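PDB 4FQE: oligogalacturonate-specific porin KdgM, which forms a monomeric outer-membrane beta-barrel channel through which oligogalacturonides enter the bacterium and is required for its full virulence. Local coordinates for residues Y132-I138 with Y150-K156. Numbering follows the deposited sequence.
With C8E ((hydroxyethyloxy)tri(ethyloxy)octane), chain E; C8E ((hydroxyethyloxy)tri(ethyloxy)octane), chain I.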
ATOM      1  N   TYR A 132      -1.084 -15.834   4.175  1.00 28.38           N
ATOM      2  CA  TYR A 132      -1.910 -14.692   3.909  1.00 27.60           C
ATOM      3  C   TYR A 132      -1.514 -13.518   4.769  1.00 26.78           C
ATOM      4  O   TYR A 132      -0.904 -13.690   5.835  1.00 27.18           O
ATOM      5  CB  TYR A 132      -3.384 -15.058   4.132  1.00 27.72           C
ATOM      6  CG  TYR A 132      -3.771 -15.369   5.563  1.00 28.63           C
ATOM      7  CD1 TYR A 132      -4.143 -14.347   6.438  1.00 28.33           C
ATOM      8  CD2 TYR A 132      -3.818 -16.675   6.033  1.00 29.87           C
ATOM      9  CE1 TYR A 132      -4.518 -14.618   7.748  1.00 29.08           C
ATOM     10  CE2 TYR A 132      -4.213 -16.954   7.349  1.00 30.45           C
ATOM     11  CZ  TYR A 132      -4.552 -15.921   8.189  1.00 30.22           C
ATOM     12  OH  TYR A 132      -4.938 -16.161   9.500  1.00 31.88           O
ATOM     13  N   THR A 133      -1.843 -12.326   4.296  1.00 25.88           N
ATOM     14  CA  THR A 133      -1.859 -11.170   5.176  1.00 25.87           C
ATOM     15  C   THR A 133      -3.263 -10.618   5.401  1.00 25.64           C
ATOM     16  O   THR A 133      -4.136 -10.719   4.540  1.00 25.46           O
ATOM     17  CB  THR A 133      -0.934 -10.058   4.684  1.00 25.37           C
ATOM     18  OG1 THR A 133      -1.372  -9.612   3.399  1.00 25.51           O
ATOM     19  CG2 THR A 133       0.490 -10.589   4.595  1.00 26.03           C
ATOM     20  N   LEU A 134      -3.454 -10.047   6.589  1.00 26.29           N
ATOM     21  CA  LEU A 134      -4.668  -9.331   6.929  1.00 26.13           C
ATOM     22  C   LEU A 134      -4.200  -7.953   7.411  1.00 25.35           C
ATOM     23  O   LEU A 134      -3.425  -7.840   8.383  1.00 25.81           O
ATOM     24  CB  LEU A 134      -5.454 -10.097   7.988  1.00 27.56           C
ATOM     25  CG  LEU A 134      -6.922  -9.722   8.228  1.00 28.88           C
ATOM     26  CD1 LEU A 134      -7.792  -9.964   7.006  1.00 28.79           C
ATOM     27  CD2 LEU A 134      -7.539 -10.491   9.418  1.00 30.68           C
ATOM     28  N   THR A 135      -4.633  -6.922   6.695  1.00 24.26           N
ATOM     29  CA  THR A 135      -4.130  -5.571   6.869  1.00 23.85           C
ATOM     30  C   THR A 135      -5.314  -4.685   7.201  1.00 23.72           C
ATOM     31  O   THR A 135      -6.309  -4.673   6.485  1.00 24.46           O
ATOM     32  CB  THR A 135      -3.468  -5.074   5.581  1.00 23.49           C
ATOM     33  OG1 THR A 135      -2.465  -6.008   5.185  1.00 23.59           O
ATOM     34  CG2 THR A 135      -2.818  -3.706   5.799  1.00 23.07           C
ATOM     35  N   GLY A 136      -5.239  -3.974   8.303  1.00 23.46           N
ATOM     36  CA  GLY A 136      -6.264  -2.992   8.606  1.00 23.19           C
ATOM     37  C   GLY A 136      -5.641  -1.634   8.569  1.00 22.92           C
ATOM     38  O   GLY A 136      -4.469  -1.501   8.914  1.00 22.81           O
ATOM     39  N   ASN A 137      -6.420  -0.639   8.150  1.00 22.63           N
ATOM     40  CA  ASN A 137      -5.952   0.718   7.972  1.00 22.53           C
ATOM     41  C   ASN A 137      -6.966   1.688   8.574  1.00 23.34           C
ATOM     42  O   ASN A 137      -8.188   1.534   8.383  1.00 22.79           O
ATOM     43  CB  ASN A 137      -5.827   1.047   6.508  1.00 22.30           C
ATOM     44  CG  ASN A 137      -4.670   0.325   5.850  1.00 22.35           C
ATOM     45  OD1 ASN A 137      -4.817  -0.793   5.362  1.00 22.92           O
ATOM     46  ND2 ASN A 137      -3.495   0.945   5.882  1.00 22.24           N
ATOM     47  N   ILE A 138      -6.448   2.702   9.259  1.00 23.03           N
ATOM     48  CA  ILE A 138      -7.261   3.829   9.700  1.00 23.88           C
ATOM     49  C   ILE A 138      -6.552   5.076   9.235  1.00 23.41           C
ATOM     50  O   ILE A 138      -5.339   5.237   9.480  1.00 23.12           O
ATOM     51  CB  ILE A 138      -7.403   3.917  11.224  1.00 24.73           C
ATOM     52  CG1 ILE A 138      -7.850   2.585  11.790  1.00 25.60           C
ATOM     53  CG2 ILE A 138      -8.354   5.067  11.599  1.00 25.52           C
ATOM     54  CD1 ILE A 138      -8.068   2.613  13.292  1.00 26.40           C
ATOM     55  N   TYR A 150      -2.714   4.854  10.311  1.00 23.54           N
ATOM     56  CA  TYR A 150      -2.198   3.726  11.094  1.00 23.85           C
ATOM     57  C   TYR A 150      -2.578   2.448  10.337  1.00 23.28           C
ATOM     58  O   TYR A 150      -3.687   2.330   9.847  1.00 22.61           O
ATOM     59  CB  TYR A 150      -2.770   3.676  12.507  1.00 24.96           C
ATOM     60  CG  TYR A 150      -2.498   2.367  13.247  1.00 25.48           C
ATOM     61  CD1 TYR A 150      -3.522   1.501  13.554  1.00 26.17           C
ATOM     62  CD2 TYR A 150      -1.196   1.976  13.584  1.00 26.26           C
ATOM     63  CE1 TYR A 150      -3.291   0.292  14.195  1.00 26.60           C
ATOM     64  CE2 TYR A 150      -0.957   0.776  14.241  1.00 26.87           C
ATOM     65  CZ  TYR A 150      -2.024  -0.058  14.553  1.00 26.77           C
ATOM     66  OH  TYR A 150      -1.828  -1.240  15.216  1.00 27.34           O
ATOM     67  N   GLU A 151      -1.636   1.527  10.256  1.00 22.99           N
ATOM     68  CA  GLU A 151      -1.797   0.261   9.542  1.00 23.13           C
ATOM     69  C   GLU A 151      -1.293  -0.843  10.449  1.00 23.29           C
ATOM     70  O   GLU A 151      -0.186  -0.762  11.024  1.00 23.01           O
ATOM     71  CB  GLU A 151      -0.998   0.266   8.246  1.00 23.88           C
ATOM     72  CG  GLU A 151      -1.122  -1.043   7.472  1.00 24.44           C
ATOM     73  CD  GLU A 151      -0.429  -0.986   6.119  1.00 25.88           C
ATOM     74  OE1 GLU A 151      -0.832  -0.147   5.281  1.00 26.21           O
ATOM     75  OE2 GLU A 151       0.484  -1.817   5.900  1.00 26.83           O
ATOM     76  N   LEU A 152      -2.145  -1.844  10.643  1.00 23.01           N
ATOM     77  CA  LEU A 152      -1.816  -2.999  11.435  1.00 23.90           C
ATOM     78  C   LEU A 152      -1.853  -4.143  10.451  1.00 24.10           C
ATOM     79  O   LEU A 152      -2.815  -4.267   9.714  1.00 23.45           O
ATOM     80  CB  LEU A 152      -2.865  -3.197  12.539  1.00 24.38           C
ATOM     81  CG  LEU A 152      -2.786  -4.444  13.414  1.00 25.31           C
ATOM     82  CD1 LEU A 152      -1.453  -4.657  14.102  1.00 25.75           C
ATOM     83  CD2 LEU A 152      -3.870  -4.390  14.488  1.00 25.85           C
ATOM     84  N   GLU A 153      -0.806  -4.951  10.419  1.00 25.45           N
ATOM     85  CA  GLU A 153      -0.731  -6.040   9.474  1.00 26.82           C
ATOM     86  C   GLU A 153      -0.360  -7.334  10.163  1.00 27.53           C
ATOM     87  O   GLU A 153       0.604  -7.402  10.939  1.00 27.40           O
ATOM     88  CB  GLU A 153       0.250  -5.706   8.356  1.00 28.36           C
ATOM     89  CG  GLU A 153       0.236  -6.719   7.239  1.00 30.70           C
ATOM     90  CD  GLU A 153       0.877  -6.194   5.963  1.00 33.90           C
ATOM     91  OE1 GLU A 153       0.260  -5.309   5.302  1.00 37.33           O
ATOM     92  OE2 GLU A 153       1.989  -6.667   5.625  1.00 34.64           O
ATOM     93  N   TYR A 154      -1.155  -8.366   9.874  1.00 28.01           N
ATOM     94  CA  TYR A 154      -0.957  -9.670  10.437  1.00 29.66           C
ATOM     95  C   TYR A 154      -0.610 -10.617   9.293  1.00 29.44           C
ATOM     96  O   TYR A 154      -1.386 -10.765   8.346  1.00 27.66           O
ATOM     97  CB  TYR A 154      -2.247 -10.108  11.127  1.00 31.47           C
ATOM     98  CG  TYR A 154      -2.265 -11.521  11.628  1.00 33.93           C
ATOM     99  CD1 TYR A 154      -1.762 -11.846  12.900  1.00 35.87           C
ATOM    100  CD2 TYR A 154      -2.832 -12.535  10.864  1.00 35.23           C
ATOM    101  CE1 TYR A 154      -1.804 -13.159  13.369  1.00 37.84           C
ATOM    102  CE2 TYR A 154      -2.867 -13.841  11.322  1.00 36.91           C
ATOM    103  CZ  TYR A 154      -2.360 -14.152  12.571  1.00 38.08           C
ATOM    104  OH  TYR A 154      -2.426 -15.471  13.002  1.00 41.14           O
ATOM    105  N   LYS A 155       0.544 -11.260   9.398  1.00 30.41           N
ATOM    106  CA  LYS A 155       0.980 -12.210   8.377  1.00 31.66           C
ATOM    107  C   LYS A 155       1.124 -13.583   8.987  1.00 33.21           C
ATOM    108  O   LYS A 155       1.743 -13.746  10.044  1.00 33.02           O
ATOM    109  CB  LYS A 155       2.295 -11.775   7.747  1.00 32.28           C
ATOM    110  CG  LYS A 155       2.716 -12.595   6.531  1.00 33.37           C
ATOM    111  CD  LYS A 155       4.064 -12.127   6.009  1.00 34.74           C
ATOM    112  CE  LYS A 155       4.555 -12.995   4.871  1.00 35.79           C
ATOM    113  NZ  LYS A 155       5.714 -12.354   4.192  1.00 37.18           N
ATOM    114  N   LYS A 156       0.573 -14.575   8.292  1.00 33.53           N
ATOM    115  CA  LYS A 156       0.650 -15.946   8.728  1.00 36.44           C
ATOM    116  C   LYS A 156       1.050 -16.820   7.569  1.00 38.02           C
ATOM    117  O   LYS A 156       0.433 -16.758   6.514  1.00 36.17           O
ATOM    118  CB  LYS A 156      -0.708 -16.398   9.268  1.00 37.40           C
ATOM    119  CG  LYS A 156      -0.744 -17.871   9.636  1.00 39.51           C
ATOM    120  CD  LYS A 156      -1.447 -18.107  10.962  1.00 40.86           C
ATOM    121  CE  LYS A 156      -1.760 -19.584  11.153  1.00 42.79           C
ATOM    122  NZ  LYS A 156      -2.320 -19.865  12.507  1.00 45.42           N
TER
HETATM  123  C1  C8E E 304     -14.297  -6.069   4.138  1.00 62.96           C
HETATM  124  C2  C8E E 304     -14.396  -7.374   3.371  1.00 65.05           C
HETATM  125  C3  C8E E 304     -13.028  -7.965   3.044  1.00 63.15           C
HETATM  126  C4  C8E E 304     -12.219  -8.252   4.300  1.00 62.11           C
HETATM  127  C5  C8E E 304     -11.706  -9.686   4.363  1.00 61.39           C
HETATM  128  C6  C8E E 304     -12.845 -10.696   4.559  1.00 61.04           C
HETATM  129  C7  C8E E 304     -12.549 -11.883   5.491  1.00 61.66           C
HETATM  130  C8  C8E E 304     -11.292 -11.798   6.358  1.00 60.83           C
HETATM  131  O9  C8E E 304     -11.107 -12.991   7.129  1.00 63.50           O
HETATM  132  C10 C8E E 304      -9.976 -12.949   8.009  1.00 67.06           C
HETATM  133  C11 C8E E 304      -9.188 -14.255   7.986  1.00 70.10           C
HETATM  134  O12 C8E E 304      -8.568 -14.470   9.265  1.00 77.29           O
HETATM  135  C13 C8E E 304      -9.407 -15.187  10.183  1.00 84.43           C
HETATM  136  C14 C8E E 304      -9.137 -14.807  11.642  1.00 88.00           C
HETATM  137  O15 C8E E 304      -9.009 -13.385  11.807  1.00 87.76           O
HETATM  138  C16 C8E E 304      -7.950 -13.050  12.711  1.00 86.01           C
HETATM  139  C17 C8E E 304      -7.912 -11.548  13.011  1.00 84.51           C
HETATM  140  O18 C8E E 304      -6.614 -11.167  13.491  1.00 80.86           O
HETATM  141  C19 C8E E 304      -6.279 -11.709  14.773  1.00 81.61           C
HETATM  142  C20 C8E E 304      -5.314 -12.884  14.611  1.00 80.41           C
HETATM  143  O21 C8E E 304      -5.812 -14.089  15.211  1.00 79.45           O
HETATM  144  C1  C8E I 308      -7.335   9.176  13.783  1.00 56.23           C
HETATM  145  C2  C8E I 308      -6.586   7.865  13.934  1.00 56.31           C
HETATM  146  C3  C8E I 308      -5.404   7.722  12.966  1.00 54.10           C
HETATM  147  C4  C8E I 308      -4.079   8.175  13.585  1.00 53.83           C
HETATM  148  C5  C8E I 308      -3.292   7.052  14.259  1.00 55.39           C
HETATM  149  C6  C8E I 308      -1.787   7.332  14.248  1.00 55.74           C
HETATM  150  C7  C8E I 308      -1.072   6.932  15.535  1.00 57.38           C
HETATM  151  C8  C8E I 308      -1.265   5.450  15.834  1.00 60.00           C
HETATM  152  O9  C8E I 308      -0.168   4.938  16.599  1.00 63.05           O
HETATM  153  C10 C8E I 308      -0.292   3.549  16.919  1.00 60.80           C
HETATM  154  C11 C8E I 308       0.956   2.855  16.405  1.00 62.10           C
HETATM  155  O12 C8E I 308       1.442   1.933  17.374  1.00 64.07           O
HETATM  156  C13 C8E I 308       2.821   1.664  17.146  1.00 64.50           C
HETATM  157  C14 C8E I 308       3.298   0.657  18.172  1.00 65.78           C
HETATM  158  O15 C8E I 308       4.721   0.536  18.061  1.00 64.69           O
HETATM  159  C16 C8E I 308       5.145  -0.809  18.241  1.00 65.07           C
HETATM  160  C17 C8E I 308       6.035  -0.903  19.463  1.00 70.78           C
HETATM  161  O18 C8E I 308       6.844  -2.075  19.325  1.00 73.72           O
HETATM  162  C19 C8E I 308       7.773  -2.207  20.404  1.00 75.28           C
HETATM  163  C20 C8E I 308       9.091  -1.552  20.011  1.00 73.24           C
HETATM  164  O21 C8E I 308       9.995  -2.525  19.467  1.00 75.31           O
HETATM  165  O   HOH W   1      -3.396   3.649   7.064  1.00 34.87           O
HETATM  166  O   HOH W   2      -2.934  -1.389   3.071  1.00 41.72           O
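Thr135 and Glu153 face each other across two antiparallel strands. OG1 of Thr135 gives a 2.8 Å hydrogen bond to OE1 of Glu153, meeting that oxygen from above the carboxylate plane. With chi1 at -55°, OG1 lies beside its own backbone N, and the methyl CG2 of Thr135 lies diagonally across, 3.6 Å from CG of Glu151. Asn137 and Glu151 run side by side. The amide ND2 of Asn137 donates to OE1 of Glu151 at 2.9 Å, on the anti side of the carboxylate, and the two planes stand 80° apart. One water donates to both OD1 of Asn137 and OE1 of Glu151. Farther along this face, CG2 of Thr133 rests 3.6 Å from CG of Lys155.

The other face is largely aromatic and aliphatic, with Lys156 at its Tyr132 end. CB of Lys156 lies over one face of the Tyr132 ring, 4.3 Å from its centroid, a CH-pi contact. OH of Tyr132 meets the ring edge of Tyr154 at CE2, 3.6 Å away. Detergent molecules touch Leu134, Tyr154 and Tyr150 here, consistent with a face turned to the membrane.

Eight backbone hydrogen bonds, two at each hydrogen-bonded pair from Tyr132–Lys156 to Ile138–Tyr150, fix the register. Arg110 of strand 105-116 gives Thr135 OG1 a further hydrogen bond, and His174 of strand 171-180 bonds the Tyr150 hydroxyl. The segments belong to a beta hairpin in a closed twelve-stranded barrel. Polar side chains toward the lumen and mostly aromatic and aliphatic ones outward are characteristic of an outer-membrane porin wall.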